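Local coordinates for glycerol trinitrate reductase (Agrobacterium tumefaciens, PDB 5EPD), which probably reduces nitrate esters such as glycerol trinitrate with an FMN cofactor, as an Old Yellow Enzyme relative, and is seen here in its FMN-free form, at residues V56-Y65 and G102-V110; V175-I186 and E231-I240. All coordinates share one frame; numbering follows the deposited sequence.

Contact 1: V56-Y65 and G102-V110; sequences VPGELTAGYY and GWKKVTAAV
Pro57 sets its CG over one face of the Trp103 indole in a CH-pi contact. Pro57 CG stands 3.8 Å from the centroid of the five-membered ring, only 11° off its normal. The two side chains cross at about a right angle. With no side chain, Gly102 leaves room for Pro57 CD 4.0 Å from Gly102 CA, and for Val56 beside it.

The rest is apolar packing, with no hydrogen bond across it. Val106 divides its branches: CG1, anti to the backbone N (chi1 179°), presses obliquely on the Tyr65 ring, 3.4 Å from Tyr65 CD2, while CG2 sits against the backbone of Ala62. Lacking a long side chain, Ala62 lets its backbone come close to Val106, and Ala62 CB then meets Ala109 CB at 3.9 Å. Beyond it, Val110 CG2 touches Tyr65 CB at 3.7 Å. Tyr65 CE2 meets the edge of the Trp103 ring.

The polar ends are held elsewhere, Tyr65 OH by Glu77 and Trp103 NE1 by the carbonyl of Gly93. Helices 61-66 and 97-112 run nearly parallel, their segments at 28° and 8.3 Å apart, as neighbouring outer helices do in a TIM barrel.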
loop_
_atom_site.group_PDB
_atom_site.type_symbol
_atom_site.label_atom_id
_atom_site.label_comp_id
_atom_site.label_asym_id
_atom_site.label_seq_id
_atom_site.Cartn_x
_atom_site.Cartn_y
_atom_site.Cartn_z
ATOM N N VAL A 56 -14.258 -8.670 -5.903
ATOM C CA VAL A 56 -15.048 -8.095 -4.837
ATOM C C VAL A 56 -14.523 -8.669 -3.529
ATOM O O VAL A 56 -14.186 -9.849 -3.481
ATOM C CB VAL A 56 -16.541 -8.465 -5.035
ATOM C CG1 VAL A 56 -17.393 -7.932 -3.902
ATOM C CG2 VAL A 56 -17.051 -7.944 -6.388
ATOM N N PRO A 57 -14.458 -7.842 -2.460
ATOM C CA PRO A 57 -13.959 -8.343 -1.177
ATOM C C PRO A 57 -14.711 -9.585 -0.745
ATOM O O PRO A 57 -15.937 -9.610 -0.819
ATOM C CB PRO A 57 -14.225 -7.181 -0.213
ATOM C CG PRO A 57 -14.188 -5.970 -1.077
ATOM C CD PRO A 57 -14.813 -6.408 -2.379
ATOM N N GLY A 58 -13.971 -10.611 -0.331
ATOM C CA GLY A 58 -14.557 -11.880 0.111
ATOM C C GLY A 58 -15.373 -11.713 1.377
ATOM O O GLY A 58 -15.259 -10.717 2.098
ATOM N N GLU A 59 -16.203 -12.705 1.658
ATOM C CA GLU A 59 -17.289 -12.514 2.620
ATOM C C GLU A 59 -16.814 -12.386 4.047
ATOM O O GLU A 59 -17.539 -11.860 4.861
ATOM C CB GLU A 59 -18.349 -13.625 2.492
ATOM C CG GLU A 59 -17.970 -14.976 3.077
ATOM C CD GLU A 59 -19.070 -15.981 2.861
ATOM O OE1 GLU A 59 -19.278 -16.357 1.702
ATOM O OE2 GLU A 59 -19.740 -16.375 3.835
ATOM N N LEU A 60 -15.603 -12.850 4.339
ATOM C CA LEU A 60 -15.009 -12.740 5.676
ATOM C C LEU A 60 -14.120 -11.516 5.905
ATOM O O LEU A 60 -13.620 -11.311 7.031
ATOM C CB LEU A 60 -14.148 -13.960 5.950
ATOM C CG LEU A 60 -14.831 -15.304 5.749
ATOM C CD1 LEU A 60 -13.779 -16.389 5.953
ATOM C CD2 LEU A 60 -16.031 -15.466 6.688
ATOM N N THR A 61 -13.928 -10.703 4.864
ATOM C CA THR A 61 -12.920 -9.655 4.902
ATOM C C THR A 61 -13.308 -8.480 5.816
ATOM O O THR A 61 -12.452 -7.959 6.535
ATOM C CB THR A 61 -12.573 -9.212 3.479
ATOM O OG1 THR A 61 -11.969 -10.313 2.790
ATOM C CG2 THR A 61 -11.596 -8.052 3.471
ATOM N N ALA A 62 -14.578 -8.075 5.802
ATOM C CA ALA A 62 -15.074 -7.090 6.781
ATOM C C ALA A 62 -14.637 -7.489 8.185
ATOM O O ALA A 62 -14.016 -6.692 8.902
ATOM C CB ALA A 62 -16.600 -6.945 6.723
ATOM N N GLY A 63 -14.940 -8.733 8.561
ATOM C CA GLY A 63 -14.539 -9.271 9.865
ATOM C C GLY A 63 -13.042 -9.144 10.186
ATOM O O GLY A 63 -12.640 -8.751 11.303
ATOM N N TYR A 64 -12.234 -9.498 9.194
ATOM C CA TYR A 64 -10.787 -9.468 9.281
ATOM C C TYR A 64 -10.317 -8.108 9.698
ATOM O O TYR A 64 -9.544 -7.997 10.648
ATOM C CB TYR A 64 -10.222 -9.851 7.906
ATOM C CG TYR A 64 -8.787 -9.527 7.637
ATOM C CD1 TYR A 64 -7.771 -10.232 8.277
ATOM C CD2 TYR A 64 -8.440 -8.572 6.669
ATOM C CE1 TYR A 64 -6.446 -9.972 7.998
ATOM C CE2 TYR A 64 -7.113 -8.303 6.364
ATOM C CZ TYR A 64 -6.114 -8.998 7.043
ATOM O OH TYR A 64 -4.780 -8.754 6.780
ATOM N N TYR A 65 -10.800 -7.076 9.009
ATOM C CA TYR A 65 -10.378 -5.709 9.270
ATOM C C TYR A 65 -10.952 -5.203 10.585
ATOM O O TYR A 65 -10.226 -4.614 11.387
ATOM C CB TYR A 65 -10.770 -4.766 8.130
ATOM C CG TYR A 65 -9.894 -4.897 6.880
ATOM C CD1 TYR A 65 -8.549 -4.521 6.903
ATOM C CD2 TYR A 65 -10.411 -5.410 5.689
ATOM C CE1 TYR A 65 -7.754 -4.639 5.774
ATOM C CE2 TYR A 65 -9.620 -5.533 4.552
ATOM C CZ TYR A 65 -8.299 -5.152 4.600
ATOM O OH TYR A 65 -7.525 -5.262 3.460
ATOM N N GLY A 102 -19.024 -4.045 -2.051
ATOM C CA GLY A 102 -18.273 -4.923 -1.146
ATOM C C GLY A 102 -17.425 -4.163 -0.102
ATOM O O GLY A 102 -17.377 -4.541 1.089
ATOM N N TRP A 103 -16.760 -3.095 -0.544
ATOM C CA TRP A 103 -15.910 -2.298 0.341
ATOM C C TRP A 103 -16.693 -1.507 1.378
ATOM O O TRP A 103 -16.138 -1.166 2.441
ATOM C CB TRP A 103 -15.046 -1.308 -0.454
ATOM C CG TRP A 103 -13.872 -1.926 -1.112
ATOM C CD1 TRP A 103 -13.648 -2.049 -2.454
ATOM C CD2 TRP A 103 -12.737 -2.504 -0.458
ATOM N NE1 TRP A 103 -12.440 -2.668 -2.676
ATOM C CE2 TRP A 103 -11.862 -2.964 -1.469
ATOM C CE3 TRP A 103 -12.371 -2.673 0.886
ATOM C CZ2 TRP A 103 -10.646 -3.590 -1.182
ATOM C CZ3 TRP A 103 -11.160 -3.300 1.170
ATOM C CH2 TRP A 103 -10.313 -3.750 0.132
ATOM N N LYS A 104 -17.948 -1.173 1.062
ATOM C CA LYS A 104 -18.776 -0.381 1.990
ATOM C C LYS A 104 -19.014 -1.138 3.276
ATOM O O LYS A 104 -18.964 -0.565 4.359
ATOM C CB LYS A 104 -20.114 0.002 1.374
ATOM C CG LYS A 104 -20.064 1.207 0.462
ATOM C CD LYS A 104 -21.388 1.331 -0.264
ATOM C CE LYS A 104 -21.509 2.637 -1.017
ATOM N NZ LYS A 104 -22.581 2.526 -2.042
ATOM N N LYS A 105 -19.261 -2.432 3.146
ATOM C CA LYS A 105 -19.438 -3.273 4.301
ATOM C C LYS A 105 -18.179 -3.293 5.183
ATOM O O LYS A 105 -18.271 -3.341 6.413
ATOM C CB LYS A 105 -19.772 -4.677 3.851
ATOM C CG LYS A 105 -21.039 -4.794 3.022
ATOM C CD LYS A 105 -21.551 -6.227 3.128
ATOM C CE LYS A 105 -22.850 -6.454 2.381
ATOM N NZ LYS A 105 -22.553 -6.755 0.958
ATOM N N VAL A 106 -17.005 -3.263 4.551
ATOM C CA VAL A 106 -15.720 -3.310 5.268
ATOM C C VAL A 106 -15.444 -1.982 5.964
ATOM O O VAL A 106 -15.094 -1.974 7.134
ATOM C CB VAL A 106 -14.556 -3.657 4.312
ATOM C CG1 VAL A 106 -13.217 -3.672 5.048
ATOM C CG2 VAL A 106 -14.820 -4.999 3.636
ATOM N N THR A 107 -15.608 -0.864 5.257
ATOM C CA THR A 107 -15.479 0.466 5.877
ATOM C C THR A 107 -16.476 0.654 7.044
ATOM O O THR A 107 -16.134 1.203 8.087
ATOM C CB THR A 107 -15.623 1.611 4.832
ATOM O OG1 THR A 107 -16.866 1.480 4.127
ATOM C CG2 THR A 107 -14.452 1.561 3.822
ATOM N N ALA A 108 -17.691 0.152 6.868
ATOM C CA ALA A 108 -18.721 0.150 7.921
ATOM C C ALA A 108 -18.293 -0.640 9.139
ATOM O O ALA A 108 -18.430 -0.152 10.273
ATOM C CB ALA A 108 -20.026 -0.431 7.388
ATOM N N ALA A 109 -17.813 -1.864 8.904
ATOM C CA ALA A 109 -17.365 -2.745 10.000
ATOM C C ALA A 109 -16.215 -2.123 10.826
ATOM O O ALA A 109 -16.209 -2.160 12.068
ATOM C CB ALA A 109 -16.953 -4.107 9.446
ATOM N N VAL A 110 -15.253 -1.544 10.113
ATOM C CA VAL A 110 -14.126 -0.850 10.737
ATOM C C VAL A 110 -14.567 0.380 11.540
ATOM O O VAL A 110 -14.081 0.622 12.661
ATOM C CB VAL A 110 -13.111 -0.386 9.662
ATOM C CG1 VAL A 110 -12.091 0.605 10.234
ATOM C CG2 VAL A 110 -12.407 -1.587 9.083
#

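Contact 2: V175-I186 and E231-I240; sequences VDDFRKAAANSI and EVTAAVAQEI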
loop_
_atom_site.group_PDB
_atom_site.type_symbol
_atom_site.label_atom_id
_atom_site.label_comp_id
_atom_site.label_asym_id
_atom_site.label_seq_id
_atom_site.Cartn_x
_atom_site.Cartn_y
_atom_site.Cartn_z
ATOM N N VAL A 175 -3.422 7.741 -15.316
ATOM C CA VAL A 175 -3.598 8.787 -14.300
ATOM C C VAL A 175 -5.065 8.925 -13.984
ATOM O O VAL A 175 -5.443 9.193 -12.823
ATOM C CB VAL A 175 -3.104 10.177 -14.767
ATOM C CG1 VAL A 175 -3.538 11.270 -13.784
ATOM C CG2 VAL A 175 -1.592 10.190 -14.962
ATOM N N ASP A 176 -5.897 8.757 -15.013
ATOM C CA ASP A 176 -7.330 8.867 -14.808
ATOM C C ASP A 176 -7.939 7.664 -14.099
ATOM O O ASP A 176 -8.933 7.814 -13.380
ATOM C CB ASP A 176 -8.086 9.112 -16.108
ATOM C CG ASP A 176 -9.446 9.728 -15.846
ATOM O OD1 ASP A 176 -9.463 10.811 -15.220
ATOM O OD2 ASP A 176 -10.486 9.137 -16.217
ATOM N N ASP A 177 -7.372 6.479 -14.312
ATOM C CA ASP A 177 -7.814 5.285 -13.572
ATOM C C ASP A 177 -7.534 5.416 -12.091
ATOM O O ASP A 177 -8.352 4.980 -11.291
ATOM C CB ASP A 177 -7.128 4.034 -14.088
ATOM C CG ASP A 177 -7.527 3.693 -15.504
ATOM O OD1 ASP A 177 -8.575 4.202 -15.948
ATOM O OD2 ASP A 177 -6.785 2.933 -16.168
ATOM N N PHE A 178 -6.391 6.009 -11.721
ATOM C CA PHE A 178 -6.120 6.352 -10.318
ATOM C C PHE A 178 -7.090 7.424 -9.814
ATOM O O PHE A 178 -7.618 7.320 -8.690
ATOM C CB PHE A 178 -4.699 6.866 -10.110
ATOM C CG PHE A 178 -3.662 5.787 -9.980
ATOM C CD1 PHE A 178 -3.483 5.115 -8.775
ATOM C CD2 PHE A 178 -2.833 5.463 -11.046
ATOM C CE1 PHE A 178 -2.503 4.128 -8.644
ATOM C CE2 PHE A 178 -1.853 4.475 -10.932
ATOM C CZ PHE A 178 -1.680 3.808 -9.726
ATOM N N ARG A 179 -7.301 8.465 -10.623
ATOM C CA ARG A 179 -8.195 9.558 -10.245
ATOM C C ARG A 179 -9.570 8.994 -9.908
ATOM O O ARG A 179 -10.140 9.290 -8.867
ATOM C CB ARG A 179 -8.329 10.593 -11.372
ATOM C CG ARG A 179 -8.939 11.914 -10.901
ATOM C CD ARG A 179 -9.529 12.760 -12.031
ATOM N NE ARG A 179 -10.296 11.948 -12.985
ATOM C CZ ARG A 179 -11.584 11.596 -12.865
ATOM N NH1 ARG A 179 -12.328 11.983 -11.827
ATOM N NH2 ARG A 179 -12.142 10.847 -13.810
ATOM N N LYS A 180 -10.091 8.179 -10.808
ATOM C CA LYS A 180 -11.407 7.598 -10.662
ATOM C C LYS A 180 -11.383 6.611 -9.483
ATOM O O LYS A 180 -12.325 6.571 -8.673
ATOM C CB LYS A 180 -11.783 6.922 -11.988
ATOM C CG LYS A 180 -13.216 6.470 -12.155
ATOM C CD LYS A 180 -13.269 5.369 -13.223
ATOM C CE LYS A 180 -12.900 3.981 -12.664
ATOM N NZ LYS A 180 -12.084 3.140 -13.592
ATOM N N ALA A 181 -10.301 5.845 -9.347
ATOM C CA ALA A 181 -10.220 4.880 -8.242
ATOM C C ALA A 181 -10.240 5.567 -6.865
ATOM O O ALA A 181 -10.799 5.029 -5.920
ATOM C CB ALA A 181 -9.016 3.948 -8.382
ATOM N N ALA A 182 -9.652 6.752 -6.759
ATOM C CA ALA A 182 -9.733 7.524 -5.521
ATOM C C ALA A 182 -11.169 7.937 -5.200
ATOM O O ALA A 182 -11.595 7.813 -4.058
ATOM C CB ALA A 182 -8.844 8.751 -5.589
ATOM N N ALA A 183 -11.925 8.414 -6.190
ATOM C CA ALA A 183 -13.319 8.831 -5.935
ATOM C C ALA A 183 -14.233 7.659 -5.614
ATOM O O ALA A 183 -15.221 7.832 -4.910
ATOM C CB ALA A 183 -13.871 9.622 -7.110
ATOM N N ASN A 184 -13.914 6.482 -6.160
ATOM C CA ASN A 184 -14.589 5.227 -5.794
ATOM C C ASN A 184 -14.288 4.808 -4.337
ATOM O O ASN A 184 -15.118 4.161 -3.682
ATOM C CB ASN A 184 -14.178 4.079 -6.738
ATOM C CG ASN A 184 -14.680 4.265 -8.165
ATOM O OD1 ASN A 184 -15.541 5.099 -8.431
ATOM N ND2 ASN A 184 -14.141 3.479 -9.091
ATOM N N SER A 185 -13.095 5.155 -3.854
ATOM C CA SER A 185 -12.699 4.834 -2.497
ATOM C C SER A 185 -13.479 5.685 -1.517
ATOM O O SER A 185 -13.851 5.194 -0.455
ATOM C CB SER A 185 -11.196 5.037 -2.294
ATOM O OG SER A 185 -10.451 4.196 -3.161
ATOM N N ILE A 186 -13.736 6.947 -1.878
ATOM C CA ILE A 186 -14.596 7.831 -1.078
ATOM C C ILE A 186 -16.054 7.397 -1.119
ATOM O O ILE A 186 -16.709 7.420 -0.091
ATOM C CB ILE A 186 -14.526 9.304 -1.520
ATOM C CG1 ILE A 186 -13.082 9.831 -1.437
ATOM C CG2 ILE A 186 -15.449 10.155 -0.661
ATOM C CD1 ILE A 186 -12.351 9.533 -0.139
ATOM N N GLU A 231 2.277 13.025 -11.115
ATOM C CA GLU A 231 1.020 13.274 -11.823
ATOM C C GLU A 231 -0.108 12.500 -11.204
ATOM O O GLU A 231 -1.222 13.016 -11.075
ATOM C CB GLU A 231 1.128 12.917 -13.306
ATOM C CG GLU A 231 1.786 14.038 -14.104
ATOM C CD GLU A 231 2.045 13.675 -15.546
ATOM O OE1 GLU A 231 1.674 12.551 -15.941
ATOM O OE2 GLU A 231 2.628 14.517 -16.265
ATOM N N VAL A 232 0.169 11.252 -10.827
ATOM C CA VAL A 232 -0.868 10.397 -10.243
ATOM C C VAL A 232 -1.300 10.955 -8.868
ATOM O O VAL A 232 -2.482 11.162 -8.622
ATOM C CB VAL A 232 -0.428 8.909 -10.176
ATOM C CG1 VAL A 232 -1.326 8.114 -9.232
ATOM C CG2 VAL A 232 -0.451 8.272 -11.560
ATOM N N THR A 233 -0.346 11.237 -7.993
ATOM C CA THR A 233 -0.655 11.821 -6.686
ATOM C C THR A 233 -1.351 13.207 -6.784
ATOM O O THR A 233 -2.233 13.536 -5.990
ATOM C CB THR A 233 0.633 11.927 -5.826
ATOM O OG1 THR A 233 1.368 10.700 -5.898
ATOM C CG2 THR A 233 0.314 12.237 -4.367
ATOM N N ALA A 234 -0.952 14.022 -7.750
ATOM C CA ALA A 234 -1.566 15.343 -7.952
ATOM C C ALA A 234 -3.053 15.239 -8.354
ATOM O O ALA A 234 -3.902 16.009 -7.864
ATOM C CB ALA A 234 -0.773 16.134 -9.002
ATOM N N ALA A 235 -3.350 14.285 -9.250
ATOM C CA ALA A 235 -4.713 14.040 -9.715
ATOM C C ALA A 235 -5.593 13.455 -8.618
ATOM O O ALA A 235 -6.758 13.818 -8.507
ATOM C CB ALA A 235 -4.697 13.122 -10.917
ATOM N N VAL A 236 -5.043 12.539 -7.826
ATOM C CA VAL A 236 -5.764 11.957 -6.706
ATOM C C VAL A 236 -6.027 13.032 -5.654
ATOM O O VAL A 236 -7.132 13.143 -5.148
ATOM C CB VAL A 236 -4.985 10.773 -6.079
ATOM C CG1 VAL A 236 -5.593 10.355 -4.742
ATOM C CG2 VAL A 236 -4.954 9.587 -7.030
ATOM N N ALA A 237 -5.005 13.822 -5.335
ATOM C CA ALA A 237 -5.146 14.900 -4.362
ATOM C C ALA A 237 -6.213 15.915 -4.779
ATOM O O ALA A 237 -6.953 16.409 -3.933
ATOM C CB ALA A 237 -3.810 15.596 -4.135
ATOM N N GLN A 238 -6.299 16.224 -6.074
ATOM C CA GLN A 238 -7.300 17.192 -6.556
ATOM C C GLN A 238 -8.707 16.625 -6.485
ATOM O O GLN A 238 -9.624 17.292 -6.009
ATOM C CB GLN A 238 -7.006 17.667 -7.981
ATOM C CG GLN A 238 -6.520 19.105 -8.064
ATOM C CD GLN A 238 -6.635 19.642 -9.467
ATOM O OE1 GLN A 238 -5.637 20.011 -10.089
ATOM N NE2 GLN A 238 -7.855 19.653 -9.995
ATOM N N GLU A 239 -8.863 15.395 -6.955
ATOM C CA GLU A 239 -10.140 14.723 -6.922
ATOM C C GLU A 239 -10.776 14.724 -5.537
ATOM O O GLU A 239 -11.972 14.995 -5.422
ATOM C CB GLU A 239 -9.979 13.272 -7.388
ATOM C CG GLU A 239 -11.278 12.455 -7.427
ATOM C CD GLU A 239 -12.309 13.024 -8.384
ATOM O OE1 GLU A 239 -11.892 13.621 -9.395
ATOM O OE2 GLU A 239 -13.526 12.869 -8.125
ATOM N N ILE A 240 -10.005 14.387 -4.502
ATOM C CA ILE A 240 -10.586 14.143 -3.171
ATOM C C ILE A 240 -10.040 14.997 -2.035
ATOM O O ILE A 240 -10.594 14.964 -0.944
ATOM C CB ILE A 240 -10.439 12.659 -2.761
ATOM C CG1 ILE A 240 -8.984 12.296 -2.429
ATOM C CG2 ILE A 240 -10.966 11.750 -3.866
ATOM C CD1 ILE A 240 -8.816 10.892 -1.880
#
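Val232 reaches over the Phe178 ring at the apolar centre, its CG1 offset toward the rim and 3.4 Å from Phe178 CG. The CG1 methyl lies 22° off the normal through the ring centroid, a CH-pi contact made with CG1 anti to the backbone N. A beta-branched residue suits this place because its second methyl, CG2, can turn to Phe178 CD2 and Val175. The ring itself also packs on Leu121 of strand 117-122, while Val232 meets Val195 of strand 193-196.

On one side of this centre Val175 CG1 meets Ala235 CB at 3.6 Å. Toward the C-terminal ends, Val236 CG1 lies 3.7 Å from Ala182 CB, the small alanines letting the helices approach to 8.4 Å between segment axes. Ile240 CG2 then closes on Ile186 CG1 at 3.7 Å, and Ile240 also rests on Val193.

Arg179 and Glu239 form the polar edge. Arg179 NH1 donates to Glu239 OE1 over 3.0 Å, with the oxygen in the guanidinium plane but the nitrogen well above the carboxylate plane; the two planes are 63° apart. A bend at chi2 folds Glu239 back, so that its OE2 also lies 3.4 Å from Ala183 CB. Arg179 NE bonds Asp176 OD1 at 2.6 Å, on the syn side, with weaker bonds from NH2, and both carboxylates thus meet the guanidinium at its edge. This second grip probably limits rotation of the group and helps present NH1 to Glu239, while the cation probably eases the repulsion between the two acids. The helices cross at -34° with their N-to-C directions alike: two successive long helices of the (beta/alpha)8 barrel, packed side by side over its parallel strands.

How the contacts relate
From the N terminus, strand 41-43 of the barrel comes first, and the short strand 56-57 and helix 61-66 follow it. Contact 1 closes the next loop, which carries strand 73-80, when helix 97-112 returns beside helix 61-66. The chain then adds strand 117-122 and an excursion of short strands before helix 171-187. Contact 2 closes a second loop, this one through strand 193-196, by bringing in helix 227-240. The loops follow in series, neither nested nor crossed. The centres of contact 1 and contact 2 are about 22 Å apart, and the nearest atoms of contact 1 and contact 2 are about 6 Å apart, without touching. Strand 117-122 lies between them, meeting Val110 of contact 1 and Phe178 of contact 2.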